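Long-range contacts in taurine:2-oxoglutarate aminotransferase (Bifidobacterium kashiwanohense PV20-2, PDB 6JIX), which probably transfers amino groups between taurine and 2-oxoglutarate with the help of pyridoxal 5'-phosphate, as a class-III aminotransferase: residues S54-N60 with M255-R260; M343-K348 with C366-S371. One frame throughout, in Å; residues are numbered along the deposited sequence.

Interaction 1. Residues S54-N60 with M255-R260; sequences SLLVCSN and MAGFGR. With GLU (glutamic acid), chain N; PLP (pyridoxal-5'-phosphate), chain G.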
loop_
_atom_site.group_PDB
_atom_site.type_symbol
_atom_site.label_atom_id
_atom_site.label_comp_id
_atom_site.label_asym_id
_atom_site.label_seq_id
_atom_site.Cartn_x
_atom_site.Cartn_y
_atom_site.Cartn_z
ATOM N N SER A 54 -20.000 5.108 6.147
ATOM C CA SER A 54 -19.382 4.983 4.831
ATOM C C SER A 54 -18.261 3.948 4.845
ATOM O O SER A 54 -17.210 4.134 4.220
ATOM C CB SER A 54 -18.866 6.328 4.341
ATOM O OG SER A 54 -19.909 7.026 3.708
ATOM N N LEU A 55 -18.517 2.832 5.537
ATOM C CA LEU A 55 -17.534 1.798 5.860
ATOM C C LEU A 55 -16.428 2.396 6.737
ATOM O O LEU A 55 -16.648 2.608 7.935
ATOM C CB LEU A 55 -16.989 1.141 4.589
ATOM C CG LEU A 55 -18.017 0.315 3.806
ATOM C CD1 LEU A 55 -17.327 -0.506 2.706
ATOM C CD2 LEU A 55 -18.804 -0.577 4.749
ATOM N N LEU A 56 -15.268 2.733 6.167
ATOM C CA LEU A 56 -14.254 3.408 6.968
ATOM C C LEU A 56 -14.163 4.880 6.570
ATOM O O LEU A 56 -13.064 5.415 6.375
ATOM C CB LEU A 56 -12.904 2.683 6.825
ATOM C CG LEU A 56 -12.953 1.317 7.532
ATOM C CD1 LEU A 56 -11.887 0.297 7.069
ATOM C CD2 LEU A 56 -12.939 1.500 9.060
ATOM N N VAL A 57 -15.318 5.550 6.493
ATOM C CA VAL A 57 -15.413 6.917 5.980
ATOM C C VAL A 57 -14.714 6.987 4.621
ATOM O O VAL A 57 -13.929 7.908 4.365
ATOM C CB VAL A 57 -14.823 7.949 6.970
ATOM C CG1 VAL A 57 -15.351 9.324 6.667
ATOM C CG2 VAL A 57 -15.154 7.583 8.408
ATOM N N CYS A 58 -14.983 6.014 3.740
ATOM C CA CYS A 58 -14.332 5.969 2.430
ATOM C C CYS A 58 -15.330 5.835 1.281
ATOM O O CYS A 58 -15.083 6.339 0.179
ATOM C CB CYS A 58 -13.316 4.822 2.355
ATOM S SG CYS A 58 -13.981 3.194 2.775
ATOM N N SER A 59 -16.454 5.151 1.510
ATOM C CA SER A 59 -17.433 4.929 0.443
ATOM C C SER A 59 -18.258 6.201 0.213
ATOM O O SER A 59 -19.478 6.237 0.365
ATOM C CB SER A 59 -18.305 3.733 0.791
ATOM O OG SER A 59 -17.502 2.563 0.914
ATOM N N ASN A 60 -17.566 7.238 -0.264
ATOM C CA ASN A 60 -18.120 8.584 -0.271
ATOM C C ASN A 60 -19.342 8.706 -1.181
ATOM O O ASN A 60 -20.239 9.520 -0.909
ATOM C CB ASN A 60 -17.031 9.574 -0.685
ATOM C CG ASN A 60 -16.160 10.019 0.497
ATOM O OD1 ASN A 60 -16.134 9.377 1.546
ATOM N ND2 ASN A 60 -15.452 11.128 0.325
ATOM N N MET A 255 -9.015 10.742 5.177
ATOM C CA MET A 255 -10.378 10.553 5.648
ATOM C C MET A 255 -11.287 11.741 5.351
ATOM O O MET A 255 -12.465 11.548 5.048
ATOM C CB MET A 255 -10.394 10.270 7.155
ATOM C CG MET A 255 -11.806 10.201 7.720
ATOM S SD MET A 255 -11.974 9.269 9.264
ATOM C CE MET A 255 -11.100 7.774 8.816
ATOM N N ALA A 256 -10.766 12.961 5.404
ATOM C CA ALA A 256 -11.597 14.151 5.297
ATOM C C ALA A 256 -11.691 14.691 3.876
ATOM O O ALA A 256 -12.375 15.699 3.661
ATOM C CB ALA A 256 -11.078 15.246 6.233
ATOM N N GLY A 257 -11.049 14.033 2.904
ATOM C CA GLY A 257 -11.076 14.514 1.538
ATOM C C GLY A 257 -12.317 14.076 0.760
ATOM O O GLY A 257 -13.127 13.265 1.201
ATOM N N PHE A 258 -12.485 14.697 -0.404
ATOM C CA PHE A 258 -13.499 14.329 -1.389
ATOM C C PHE A 258 -14.925 14.500 -0.850
ATOM O O PHE A 258 -15.730 13.568 -0.799
ATOM C CB PHE A 258 -13.210 12.920 -1.914
ATOM C CG PHE A 258 -11.900 12.852 -2.650
ATOM C CD1 PHE A 258 -11.775 13.411 -3.903
ATOM C CD2 PHE A 258 -10.766 12.330 -2.042
ATOM C CE1 PHE A 258 -10.554 13.402 -4.561
ATOM C CE2 PHE A 258 -9.540 12.317 -2.696
ATOM C CZ PHE A 258 -9.432 12.850 -3.952
ATOM N N GLY A 259 -15.232 15.744 -0.468
ATOM C CA GLY A 259 -16.583 16.144 -0.143
ATOM C C GLY A 259 -17.021 15.853 1.269
ATOM O O GLY A 259 -18.109 16.299 1.667
ATOM N N ARG A 260 -16.226 15.094 2.027
ATOM C CA ARG A 260 -16.607 14.687 3.375
ATOM C C ARG A 260 -17.106 15.866 4.218
ATOM O O ARG A 260 -18.090 15.737 4.964
ATOM C CB ARG A 260 -15.414 14.003 4.041
ATOM C CG ARG A 260 -15.741 13.409 5.389
ATOM C CD ARG A 260 -17.147 12.858 5.370
ATOM N NE ARG A 260 -17.213 11.678 4.534
ATOM C CZ ARG A 260 -18.234 10.838 4.546
ATOM N NH1 ARG A 260 -19.252 11.081 5.357
ATOM N NH2 ARG A 260 -18.225 9.763 3.762
HETATM N N GLU N . -18.489 -0.897 11.488
HETATM C CA GLU N . -18.139 -0.054 10.359
HETATM C C GLU N . -18.770 -0.560 9.059
HETATM O O GLU N . -19.838 -0.023 8.587
HETATM C CB GLU N . -16.625 -0.087 10.217
HETATM C CG GLU N . -16.136 -1.516 10.342
HETATM C CD GLU N . -14.617 -1.581 10.375
HETATM O OE1 GLU N . -14.061 -0.779 11.165
HETATM O OE2 GLU N . -13.939 -2.390 9.645
HETATM O OXT GLU N . -18.201 -1.510 8.467
HETATM N N1 PLP G . -4.750 8.891 7.375
HETATM C C2 PLP G . -5.974 8.988 7.902
HETATM C C2A PLP G . -6.539 10.338 8.307
HETATM C C3 PLP G . -6.768 7.829 8.094
HETATM O O3 PLP G . -8.036 7.897 8.640
HETATM C C4 PLP G . -6.282 6.595 7.727
HETATM C C4A PLP G . -7.182 5.344 7.949
HETATM O O4A PLP G . -8.038 5.342 8.834
HETATM C C5 PLP G . -4.968 6.540 7.165
HETATM C C6 PLP G . -4.223 7.714 6.993
HETATM C C5A PLP G . -4.374 5.152 6.727
HETATM O O4P PLP G . -4.958 4.863 5.497
HETATM P P PLP G . -4.880 3.352 4.898
HETATM O O1P PLP G . -5.365 3.326 3.514
HETATM O O2P PLP G . -3.482 2.889 4.778
HETATM O O3P PLP G . -5.744 2.325 5.914
HETATM O O HOH W 1 -14.336 10.558 3.639
#
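V57, N60 and S54 meet M255 and R260 in a buried contact of a short, weakly bonded helical turn and its trailing loop with a second loop, beside the cofactor of this class-III aminotransferase. Segment 255-260 belongs to the loop that follows strand 248-252 of the seven-stranded sheet of the fold type I large domain. The contact has an apolar half and a polar half. In the apolar half, V57 and M255 cross at about a right angle, with V57 CG2 3.7 Å from M255 SD. M255 bends at chi3 (-49°), which carries its CE toward the cofactor, whose pocket it helps to line. L55 and L56 border a bound glutamate, and L56 packs on P84 of the second subunit. The polar half centres on R260. V57 CG1 lies over one face of its guanidinium, offset toward the rim. In the plane of the group, R260 NH2 donates to N60 OD1 at 3.1 Å, and makes a weak bond to S54 OG at 3.2 Å. R260 NH1 is bound to the backbone oxygens of L369 and P420, so both NH1 and NH2 have partners. A water accepts from R260 NE and lies close to V57 O and M255 O. The amide of N60 is turned 68° from the guanidinium, and N60 ND2 makes weak bonds to F258 O at 2.7 Å and to G257 O at 3.3 Å.

Interaction 2. Residues M343-K348 with C366-S371; sequences MEGILK and CIGLFS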
loop_
_atom_site.group_PDB
_atom_site.type_symbol
_atom_site.label_atom_id
_atom_site.label_comp_id
_atom_site.label_asym_id
_atom_site.label_seq_id
_atom_site.Cartn_x
_atom_site.Cartn_y
_atom_site.Cartn_z
ATOM N N MET A 343 -27.110 18.688 3.350
ATOM C CA MET A 343 -27.341 17.621 4.320
ATOM C C MET A 343 -26.714 17.956 5.672
ATOM O O MET A 343 -27.186 17.468 6.706
ATOM C CB MET A 343 -26.805 16.282 3.814
ATOM C CG MET A 343 -27.481 15.772 2.568
ATOM S SD MET A 343 -29.267 15.497 2.694
ATOM C CE MET A 343 -29.893 17.077 2.092
ATOM N N GLU A 344 -25.655 18.776 5.695
ATOM C CA GLU A 344 -25.126 19.225 6.976
ATOM C C GLU A 344 -26.218 19.910 7.777
ATOM O O GLU A 344 -26.303 19.747 9.004
ATOM C CB GLU A 344 -23.937 20.170 6.783
ATOM C CG GLU A 344 -23.422 20.748 8.101
ATOM C CD GLU A 344 -22.382 21.838 7.910
ATOM O OE1 GLU A 344 -21.206 21.510 7.655
ATOM O OE2 GLU A 344 -22.731 23.031 8.013
ATOM N N GLY A 345 -27.076 20.666 7.084
ATOM C CA GLY A 345 -28.189 21.381 7.678
ATOM C C GLY A 345 -29.228 20.490 8.317
ATOM O O GLY A 345 -30.102 20.994 9.032
ATOM N N ILE A 346 -29.192 19.195 8.034
ATOM C CA ILE A 346 -30.029 18.221 8.717
ATOM C C ILE A 346 -29.277 17.553 9.852
ATOM O O ILE A 346 -29.780 17.460 10.969
ATOM C CB ILE A 346 -30.548 17.167 7.714
ATOM C CG1 ILE A 346 -31.278 17.816 6.544
ATOM C CG2 ILE A 346 -31.406 16.136 8.416
ATOM C CD1 ILE A 346 -32.059 16.823 5.745
ATOM N N LEU A 347 -28.046 17.115 9.583
ATOM C CA LEU A 347 -27.328 16.279 10.539
ATOM C C LEU A 347 -26.848 17.098 11.738
ATOM O O LEU A 347 -27.052 16.699 12.890
ATOM C CB LEU A 347 -26.169 15.568 9.832
ATOM C CG LEU A 347 -25.194 14.752 10.682
ATOM C CD1 LEU A 347 -25.839 13.475 11.160
ATOM C CD2 LEU A 347 -23.951 14.446 9.886
ATOM N N LYS A 348 -26.243 18.268 11.490
ATOM C CA LYS A 348 -25.721 19.087 12.585
ATOM C C LYS A 348 -26.789 19.424 13.624
ATOM O O LYS A 348 -26.584 19.126 14.815
ATOM C CB LYS A 348 -25.064 20.341 12.006
ATOM C CG LYS A 348 -24.302 21.162 13.021
ATOM C CD LYS A 348 -23.366 22.128 12.322
ATOM C CE LYS A 348 -22.532 22.906 13.330
ATOM N NZ LYS A 348 -23.188 24.158 13.792
ATOM N N CYS A 366 -19.792 18.407 13.829
ATOM C CA CYS A 366 -20.288 18.032 12.515
ATOM C C CYS A 366 -19.874 19.119 11.550
ATOM O O CYS A 366 -20.226 20.279 11.763
ATOM C CB CYS A 366 -21.816 17.870 12.504
ATOM S SG CYS A 366 -22.540 17.696 10.803
ATOM N N ILE A 367 -19.148 18.746 10.499
ATOM C CA ILE A 367 -18.926 19.607 9.345
ATOM C C ILE A 367 -19.214 18.786 8.094
ATOM O O ILE A 367 -18.627 17.715 7.902
ATOM C CB ILE A 367 -17.502 20.179 9.318
ATOM C CG1 ILE A 367 -17.377 21.213 8.202
ATOM C CG2 ILE A 367 -16.486 19.071 9.195
ATOM C CD1 ILE A 367 -16.097 21.976 8.280
ATOM N N GLY A 368 -20.121 19.281 7.250
ATOM C CA GLY A 368 -20.612 18.473 6.141
ATOM C C GLY A 368 -21.270 17.206 6.662
ATOM O O GLY A 368 -22.149 17.228 7.534
ATOM N N LEU A 369 -20.867 16.076 6.112
ATOM C CA LEU A 369 -21.299 14.788 6.626
ATOM C C LEU A 369 -20.159 14.109 7.390
ATOM O O LEU A 369 -19.966 12.898 7.308
ATOM C CB LEU A 369 -21.849 13.921 5.493
ATOM C CG LEU A 369 -23.173 14.464 4.932
ATOM C CD1 LEU A 369 -23.592 13.758 3.657
ATOM C CD2 LEU A 369 -24.266 14.363 5.978
ATOM N N PHE A 370 -19.389 14.913 8.129
ATOM C CA PHE A 370 -18.241 14.496 8.941
ATOM C C PHE A 370 -18.547 14.892 10.390
ATOM O O PHE A 370 -18.388 16.059 10.771
ATOM C CB PHE A 370 -16.967 15.169 8.425
ATOM C CG PHE A 370 -15.694 14.448 8.773
ATOM C CD1 PHE A 370 -15.643 13.057 8.822
ATOM C CD2 PHE A 370 -14.531 15.165 9.030
ATOM C CE1 PHE A 370 -14.445 12.396 9.137
ATOM C CE2 PHE A 370 -13.336 14.512 9.347
ATOM C CZ PHE A 370 -13.294 13.126 9.402
ATOM N N SER A 371 -18.949 13.926 11.215
ATOM C CA SER A 371 -19.564 14.265 12.492
ATOM C C SER A 371 -19.292 13.176 13.516
ATOM O O SER A 371 -19.024 12.024 13.165
ATOM C CB SER A 371 -21.080 14.456 12.335
ATOM O OG SER A 371 -21.754 13.209 12.438
#
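E344 joins helix 336-357 to the tight turn between strands 361-367 and 370-376. These two antiparallel strands form a beta hairpin, closed by a type II' turn from I367 to F370. The side chain of E344 can be followed outward along this turn. Its CB lies 3.5 Å from G368 O. CG, anti to the backbone N (chi1 176°), lies 3.7 Å from G368 N. The chain runs on extended, and CD lies 3.5 Å from the same nitrogen. At the tip, OE1 accepts from G368 N at 2.5 Å. That bond is nearly straight, at 170°, and uses the anti lone pair of OE1. The other oxygen, OE2, forms a salt bridge with K341, so both carboxylate oxygens have partners. With an alanine here, G368 N would probably lose its carboxylate acceptor, K341 would lose its charge mate, and the turn would be tied less firmly to the helix.

The rest of the contact is mostly apolar packing. L347 lays its CD2 over the face of the hairpin, 3.7 Å from C366 SG and 3.6 Å from S371 OG. The same methyl also meets L369 CD2, which in turn packs against M343 CB. S371 OG is bound to I418 O on the next strand of the sheet, so it meets L347 only as a neighbour in packing. K348 lays its CB 3.8 Å from C366 SG, then runs off to a salt bridge with E352 on its own helix. The helix therefore rests on the hairpin mainly through aliphatic and sulfur atoms. One carboxylate-to-amide bond fixes the turn against it, and the negative charge of E344 is probably balanced in part by K341.

Overall arrangement
Both contacts are largely buried, but interaction 1 lies nearer the middle of the chain, and some residues of interaction 2 are partly exposed. Interaction 1 joins a short helical turn and a loop beside the cofactor and a glutamate, close to the second subunit. Interaction 2 packs a helix on a hairpin, and no other protein chain touches it. Their chemistry differs accordingly: a shared guanidinium and a water in the first, mostly apolar packing with one carboxylate bond in the second. The two meet directly. R260 also reaches the turn of interaction 2, and the ring of F370 packs on M255, A256 and R260. The hairpin thus has 343-348 on one side and 255-260 on another.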